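Phytochromobilin synthase (Solanum lycopersicum, PDB 6KME) binds biliverdin IX alpha and, as in its family, probably reduces it with electrons from ferredoxin to phytochromobilin, the chromophore of plant phytochromes. Local coordinates at residues F100-F113 with F198-S212. The protein carries 1 engineered substitution. Sequence-based numbering, arbitrary orientation.
Sequences FAAFPKPEFDLPIF and FKDYYQAWLGLMDRS
Trp205 NE1 donates to Pro111 O at 2.8 Å, and the nearly straight bond (165° at the hydrogen) leaves the indole in its own plane yet reaches the carbonyl from above the carbonyl plane. The indole has a single N-H, and the Pro111 carbonyl, just before strand 112-119, is the acceptor it meets. With CG anti to the backbone N (chi1 -178°), the indole reaches from helix 188-211 to the strand pair, where one face receives two aliphatic carbons: Phe113 CB, 3.9 Å from the centroid of the five-membered ring, and Ala102 CB, 3.5 Å from Trp205 CH2. Both are CH-pi contacts, and the small alanine methyl lets the ring come close to the strand. A leucine in place of Trp205 would probably leave the buried Pro111 carbonyl without its donor and open a gap against Ala102 and Phe113.

Beyond the indole, Phe113 lies with a face over Tyr202, whose edge leads with CD1, in a T-shaped pair. Phe113 in turn points an edge at the face of Phe198, which sends CZ over Phe100. Across the contact these four flat rings meet at about right angles, whereas Trp205 meets Phe113 obliquely.

At the helix's C-terminal side, Leu110 CD2 packs 3.7 Å from Leu208 CB, and Ser212 OG lies 3.4 Å from Phe108 CB.

This is core packing in the alpha/beta/alpha sandwich of ferredoxin-dependent bilin reductases, away from the annotated sites. Segments 198-211 and 100-104 run nearly parallel (10°); helix 34-47 touches Phe100, Phe198 and Tyr202, while Ile112, on the sheet's other side, touches Tyr231 of helix 218-238.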
loop_
_atom_site.group_PDB
_atom_site.type_symbol
_atom_site.label_atom_id
_atom_site.label_comp_id
_atom_site.label_asym_id
_atom_site.label_seq_id
_atom_site.Cartn_x
_atom_site.Cartn_y
_atom_site.Cartn_z
ATOM N N PHE A 100 4.276 4.762 1.688
ATOM C CA PHE A 100 3.382 5.602 2.473
ATOM C C PHE A 100 2.030 4.901 2.525
ATOM O O PHE A 100 1.483 4.546 1.477
ATOM C CB PHE A 100 3.275 6.990 1.817
ATOM C CG PHE A 100 2.435 7.964 2.576
ATOM C CD1 PHE A 100 1.061 8.006 2.393
ATOM C CD2 PHE A 100 3.022 8.849 3.472
ATOM C CE1 PHE A 100 0.281 8.921 3.106
ATOM C CE2 PHE A 100 2.250 9.746 4.193
ATOM C CZ PHE A 100 0.882 9.780 4.005
ATOM N N ALA A 101 1.507 4.667 3.732
ATOM C CA ALA A 101 0.235 3.971 3.887
ATOM C C ALA A 101 -0.560 4.549 5.051
ATOM O O ALA A 101 0.002 5.032 6.039
ATOM C CB ALA A 101 0.426 2.462 4.127
ATOM N N ALA A 102 -1.884 4.477 4.922
ATOM C CA ALA A 102 -2.814 4.832 5.988
ATOM C C ALA A 102 -3.671 3.611 6.288
ATOM O O ALA A 102 -4.388 3.118 5.406
ATOM C CB ALA A 102 -3.677 6.027 5.591
ATOM N N PHE A 103 -3.566 3.111 7.521
ATOM C CA PHE A 103 -4.340 1.974 7.993
ATOM C C PHE A 103 -5.450 2.471 8.905
ATOM O O PHE A 103 -5.150 3.115 9.930
ATOM C CB PHE A 103 -3.453 0.995 8.754
ATOM C CG PHE A 103 -2.312 0.409 7.932
ATOM C CD1 PHE A 103 -2.518 -0.030 6.636
ATOM C CD2 PHE A 103 -1.040 0.287 8.482
ATOM C CE1 PHE A 103 -1.469 -0.572 5.893
ATOM C CE2 PHE A 103 0.015 -0.255 7.750
ATOM C CZ PHE A 103 -0.198 -0.683 6.454
ATOM N N PRO A 104 -6.715 2.177 8.621
ATOM C CA PRO A 104 -7.799 2.635 9.504
ATOM C C PRO A 104 -7.952 1.757 10.739
ATOM O O PRO A 104 -7.538 0.594 10.773
ATOM C CB PRO A 104 -9.044 2.546 8.609
ATOM C CG PRO A 104 -8.718 1.461 7.621
ATOM C CD PRO A 104 -7.216 1.484 7.417
ATOM N N LYS A 105 -8.555 2.347 11.778
ATOM C CA LYS A 105 -9.004 1.544 12.894
ATOM C C LYS A 105 -10.134 0.634 12.414
ATOM O O LYS A 105 -10.882 0.994 11.501
ATOM C CB LYS A 105 -9.468 2.432 14.055
ATOM C CG LYS A 105 -8.323 3.203 14.707
ATOM C CD LYS A 105 -8.783 4.131 15.816
ATOM C CE LYS A 105 -7.620 4.987 16.308
ATOM N NZ LYS A 105 -8.056 5.991 17.324
ATOM N N PRO A 106 -10.252 -0.568 12.984
ATOM C CA PRO A 106 -11.238 -1.533 12.465
ATOM C C PRO A 106 -12.683 -1.059 12.542
ATOM O O PRO A 106 -13.535 -1.614 11.843
ATOM C CB PRO A 106 -11.008 -2.771 13.344
ATOM C CG PRO A 106 -9.593 -2.637 13.808
ATOM C CD PRO A 106 -9.375 -1.167 14.004
ATOM N N GLU A 107 -12.989 -0.057 13.364
ATOM C CA GLU A 107 -14.341 0.496 13.394
ATOM C C GLU A 107 -14.692 1.269 12.121
ATOM O O GLU A 107 -15.877 1.489 11.849
ATOM C CB GLU A 107 -14.505 1.407 14.615
ATOM C CG GLU A 107 -14.525 0.683 15.963
ATOM C CD GLU A 107 -13.149 0.213 16.429
ATOM O OE1 GLU A 107 -12.123 0.690 15.888
ATOM O OE2 GLU A 107 -13.098 -0.637 17.346
ATOM N N PHE A 108 -13.701 1.694 11.346
ATOM C CA PHE A 108 -13.916 2.499 10.145
ATOM C C PHE A 108 -13.468 1.696 8.933
ATOM O O PHE A 108 -12.267 1.582 8.663
ATOM C CB PHE A 108 -13.161 3.816 10.256
ATOM C CG PHE A 108 -13.525 4.602 11.484
ATOM C CD1 PHE A 108 -14.592 5.490 11.464
ATOM C CD2 PHE A 108 -12.832 4.422 12.667
ATOM C CE1 PHE A 108 -14.939 6.205 12.597
ATOM C CE2 PHE A 108 -13.176 5.128 13.808
ATOM C CZ PHE A 108 -14.233 6.022 13.776
ATOM N N ASP A 109 -14.435 1.173 8.173
ATOM C CA ASP A 109 -14.115 0.230 7.096
ATOM C C ASP A 109 -13.547 0.903 5.844
ATOM O O ASP A 109 -13.767 0.426 4.721
ATOM C CB ASP A 109 -15.363 -0.584 6.735
ATOM C CG ASP A 109 -16.431 0.247 6.039
ATOM O OD1 ASP A 109 -16.432 1.489 6.188
ATOM O OD2 ASP A 109 -17.273 -0.356 5.338
ATOM N N LEU A 110 -12.778 1.976 6.032
ATOM C CA LEU A 110 -12.176 2.709 4.922
ATOM C C LEU A 110 -11.225 1.837 4.107
ATOM O O LEU A 110 -10.607 0.903 4.633
ATOM C CB LEU A 110 -11.385 3.913 5.436
ATOM C CG LEU A 110 -12.168 5.125 5.907
ATOM C CD1 LEU A 110 -11.392 5.828 7.007
ATOM C CD2 LEU A 110 -12.403 6.038 4.719
ATOM N N PRO A 111 -11.043 2.162 2.830
ATOM C CA PRO A 111 -9.917 1.597 2.089
ATOM C C PRO A 111 -8.596 1.986 2.738
ATOM O O PRO A 111 -8.483 2.990 3.444
ATOM C CB PRO A 111 -10.058 2.215 0.690
ATOM C CG PRO A 111 -11.510 2.557 0.563
ATOM C CD PRO A 111 -11.944 2.952 1.965
ATOM N N ILE A 112 -7.587 1.155 2.497
ATOM C CA ILE A 112 -6.220 1.433 2.915
ATOM C C ILE A 112 -5.535 2.262 1.833
ATOM O O ILE A 112 -5.453 1.837 0.677
ATOM C CB ILE A 112 -5.460 0.128 3.182
ATOM C CG1 ILE A 112 -6.017 -0.519 4.453
ATOM C CG2 ILE A 112 -3.972 0.399 3.268
ATOM C CD1 ILE A 112 -5.613 -1.979 4.646
ATOM N N PHE A 113 -5.065 3.458 2.193
ATOM C CA PHE A 113 -4.317 4.262 1.238
ATOM C C PHE A 113 -2.926 3.670 1.086
ATOM O O PHE A 113 -2.272 3.339 2.076
ATOM C CB PHE A 113 -4.220 5.734 1.662
ATOM C CG PHE A 113 -3.540 6.599 0.622
ATOM C CD1 PHE A 113 -4.269 7.125 -0.446
ATOM C CD2 PHE A 113 -2.164 6.831 0.673
ATOM C CE1 PHE A 113 -3.635 7.893 -1.444
ATOM C CE2 PHE A 113 -1.526 7.587 -0.309
ATOM C CZ PHE A 113 -2.267 8.126 -1.370
ATOM N N PHE A 198 -0.608 11.292 -6.837
ATOM C CA PHE A 198 -0.532 11.065 -5.395
ATOM C C PHE A 198 -1.428 12.044 -4.649
ATOM O O PHE A 198 -2.189 11.652 -3.758
ATOM C CB PHE A 198 0.918 11.188 -4.906
ATOM C CG PHE A 198 1.080 11.025 -3.412
ATOM C CD1 PHE A 198 0.905 12.107 -2.555
ATOM C CD2 PHE A 198 1.417 9.787 -2.867
ATOM C CE1 PHE A 198 1.051 11.966 -1.172
ATOM C CE2 PHE A 198 1.567 9.627 -1.493
ATOM C CZ PHE A 198 1.386 10.723 -0.640
ATOM N N LYS A 199 -1.350 13.328 -5.008
ATOM C CA LYS A 199 -2.113 14.352 -4.295
ATOM C C LYS A 199 -3.616 14.192 -4.524
ATOM O O LYS A 199 -4.410 14.255 -3.573
ATOM C CB LYS A 199 -1.636 15.740 -4.728
ATOM C CG LYS A 199 -0.198 16.044 -4.320
ATOM C CD LYS A 199 0.269 17.360 -4.905
ATOM C CE LYS A 199 1.755 17.576 -4.688
ATOM N NZ LYS A 199 2.149 18.926 -5.171
ATOM N N ASP A 200 -4.020 13.971 -5.782
ATOM C CA ASP A 200 -5.427 13.738 -6.103
ATOM C C ASP A 200 -5.977 12.506 -5.392
ATOM O O ASP A 200 -7.091 12.541 -4.847
ATOM C CB ASP A 200 -5.592 13.587 -7.616
ATOM C CG ASP A 200 -5.627 14.924 -8.326
ATOM O OD1 ASP A 200 -5.658 15.954 -7.619
ATOM O OD2 ASP A 200 -5.627 14.950 -9.577
ATOM N N TYR A 201 -5.223 11.403 -5.407
ATOM C CA TYR A 201 -5.660 10.170 -4.755
ATOM C C TYR A 201 -5.700 10.336 -3.238
ATOM O O TYR A 201 -6.625 9.844 -2.575
ATOM C CB TYR A 201 -4.738 8.997 -5.147
ATOM C CG TYR A 201 -5.160 8.264 -6.426
ATOM C CD1 TYR A 201 -5.380 8.965 -7.612
ATOM C CD2 TYR A 201 -5.338 6.883 -6.440
ATOM C CE1 TYR A 201 -5.778 8.307 -8.789
ATOM C CE2 TYR A 201 -5.735 6.207 -7.625
ATOM C CZ TYR A 201 -5.959 6.934 -8.784
ATOM O OH TYR A 201 -6.351 6.295 -9.946
ATOM N N TYR A 202 -4.713 11.030 -2.659
ATOM C CA TYR A 202 -4.731 11.180 -1.205
ATOM C C TYR A 202 -5.861 12.108 -0.754
ATOM O O TYR A 202 -6.489 11.871 0.288
ATOM C CB TYR A 202 -3.371 11.658 -0.685
ATOM C CG TYR A 202 -3.292 11.508 0.823
ATOM C CD1 TYR A 202 -3.330 10.246 1.410
ATOM C CD2 TYR A 202 -3.237 12.616 1.655
ATOM C CE1 TYR A 202 -3.299 10.085 2.795
ATOM C CE2 TYR A 202 -3.202 12.467 3.058
ATOM C CZ TYR A 202 -3.236 11.198 3.612
ATOM O OH TYR A 202 -3.210 11.037 4.983
ATOM N N GLN A 203 -6.158 13.159 -1.532
ATOM C CA GLN A 203 -7.283 14.019 -1.190
ATOM C C GLN A 203 -8.606 13.268 -1.319
ATOM O O GLN A 203 -9.522 13.467 -0.511
ATOM C CB GLN A 203 -7.268 15.280 -2.062
ATOM C CG GLN A 203 -6.132 16.251 -1.705
ATOM C CD GLN A 203 -6.104 17.486 -2.590
ATOM O OE1 GLN A 203 -6.284 17.397 -3.802
ATOM N NE2 GLN A 203 -5.890 18.647 -1.984
ATOM N N ALA A 204 -8.729 12.400 -2.329
ATOM C CA ALA A 204 -9.918 11.561 -2.445
ATOM C C ALA A 204 -10.088 10.686 -1.210
ATOM O O ALA A 204 -11.202 10.544 -0.693
ATOM C CB ALA A 204 -9.840 10.694 -3.714
ATOM N N TRP A 205 -8.988 10.097 -0.726
ATOM C CA TRP A 205 -9.047 9.227 0.446
ATOM C C TRP A 205 -9.441 10.018 1.690
ATOM O O TRP A 205 -10.243 9.545 2.508
ATOM C CB TRP A 205 -7.700 8.527 0.648
ATOM C CG TRP A 205 -7.710 7.574 1.829
ATOM C CD1 TRP A 205 -8.128 6.275 1.826
ATOM C CD2 TRP A 205 -7.316 7.868 3.180
ATOM N NE1 TRP A 205 -8.028 5.741 3.092
ATOM C CE2 TRP A 205 -7.535 6.696 3.942
ATOM C CE3 TRP A 205 -6.803 9.011 3.820
ATOM C CZ2 TRP A 205 -7.254 6.626 5.313
ATOM C CZ3 TRP A 205 -6.528 8.945 5.183
ATOM C CH2 TRP A 205 -6.756 7.757 5.918
ATOM N N LEU A 206 -8.901 11.232 1.840
ATOM C CA LEU A 206 -9.294 12.076 2.970
ATOM C C LEU A 206 -10.775 12.435 2.914
ATOM O O LEU A 206 -11.426 12.565 3.960
ATOM C CB LEU A 206 -8.430 13.341 3.011
ATOM C CG LEU A 206 -6.958 13.164 3.420
ATOM C CD1 LEU A 206 -6.207 14.460 3.186
ATOM C CD2 LEU A 206 -6.812 12.743 4.894
ATOM N N GLY A 207 -11.328 12.594 1.709
ATOM C CA GLY A 207 -12.758 12.829 1.583
ATOM C C GLY A 207 -13.586 11.625 1.982
ATOM O O GLY A 207 -14.670 11.777 2.545
ATOM N N LEU A 208 -13.085 10.413 1.701
ATOM C CA LEU A 208 -13.720 9.209 2.230
ATOM C C LEU A 208 -13.641 9.169 3.750
ATOM O O LEU A 208 -14.621 8.814 4.422
ATOM C CB LEU A 208 -13.059 7.960 1.639
ATOM C CG LEU A 208 -13.189 7.783 0.116
ATOM C CD1 LEU A 208 -12.564 6.447 -0.275
ATOM C CD2 LEU A 208 -14.648 7.865 -0.318
ATOM N N MET A 209 -12.474 9.517 4.309
ATOM C CA MET A 209 -12.339 9.560 5.764
ATOM C C MET A 209 -13.371 10.497 6.402
ATOM O O MET A 209 -13.983 10.142 7.419
ATOM C CB MET A 209 -10.917 9.966 6.156
ATOM C CG MET A 209 -10.710 9.990 7.685
ATOM S SD MET A 209 -9.052 10.493 8.201
ATOM C CE MET A 209 -9.192 12.269 8.116
ATOM N N ASP A 210 -13.595 11.684 5.816
ATOM C CA ASP A 210 -14.606 12.609 6.348
ATOM C C ASP A 210 -15.946 11.926 6.559
ATOM O O ASP A 210 -16.646 12.198 7.541
ATOM C CB ASP A 210 -14.852 13.779 5.393
ATOM C CG ASP A 210 -13.658 14.693 5.232
ATOM O OD1 ASP A 210 -12.705 14.620 6.047
ATOM O OD2 ASP A 210 -13.710 15.512 4.279
ATOM N N ARG A 211 -16.343 11.076 5.613
ATOM C CA ARG A 211 -17.667 10.468 5.588
ATOM C C ARG A 211 -17.724 9.126 6.315
ATOM O O ARG A 211 -18.794 8.513 6.376
ATOM C CB ARG A 211 -18.122 10.291 4.128
ATOM C CG ARG A 211 -19.254 11.225 3.710
ATOM C CD ARG A 211 -18.802 12.674 3.582
ATOM N NE ARG A 211 -19.898 13.563 3.175
ATOM C CZ ARG A 211 -20.132 13.930 1.914
ATOM N NH1 ARG A 211 -19.351 13.485 0.936
ATOM N NH2 ARG A 211 -21.144 14.739 1.621
ATOM N N SER A 212 -16.606 8.658 6.864
ATOM C CA SER A 212 -16.563 7.360 7.520
ATOM C C SER A 212 -17.182 7.456 8.906
ATOM O O SER A 212 -16.684 8.188 9.770
ATOM C CB SER A 212 -15.119 6.861 7.589
ATOM O OG SER A 212 -15.062 5.533 8.066
HETATM O O HOH W 1 -16.850 3.787 7.917
#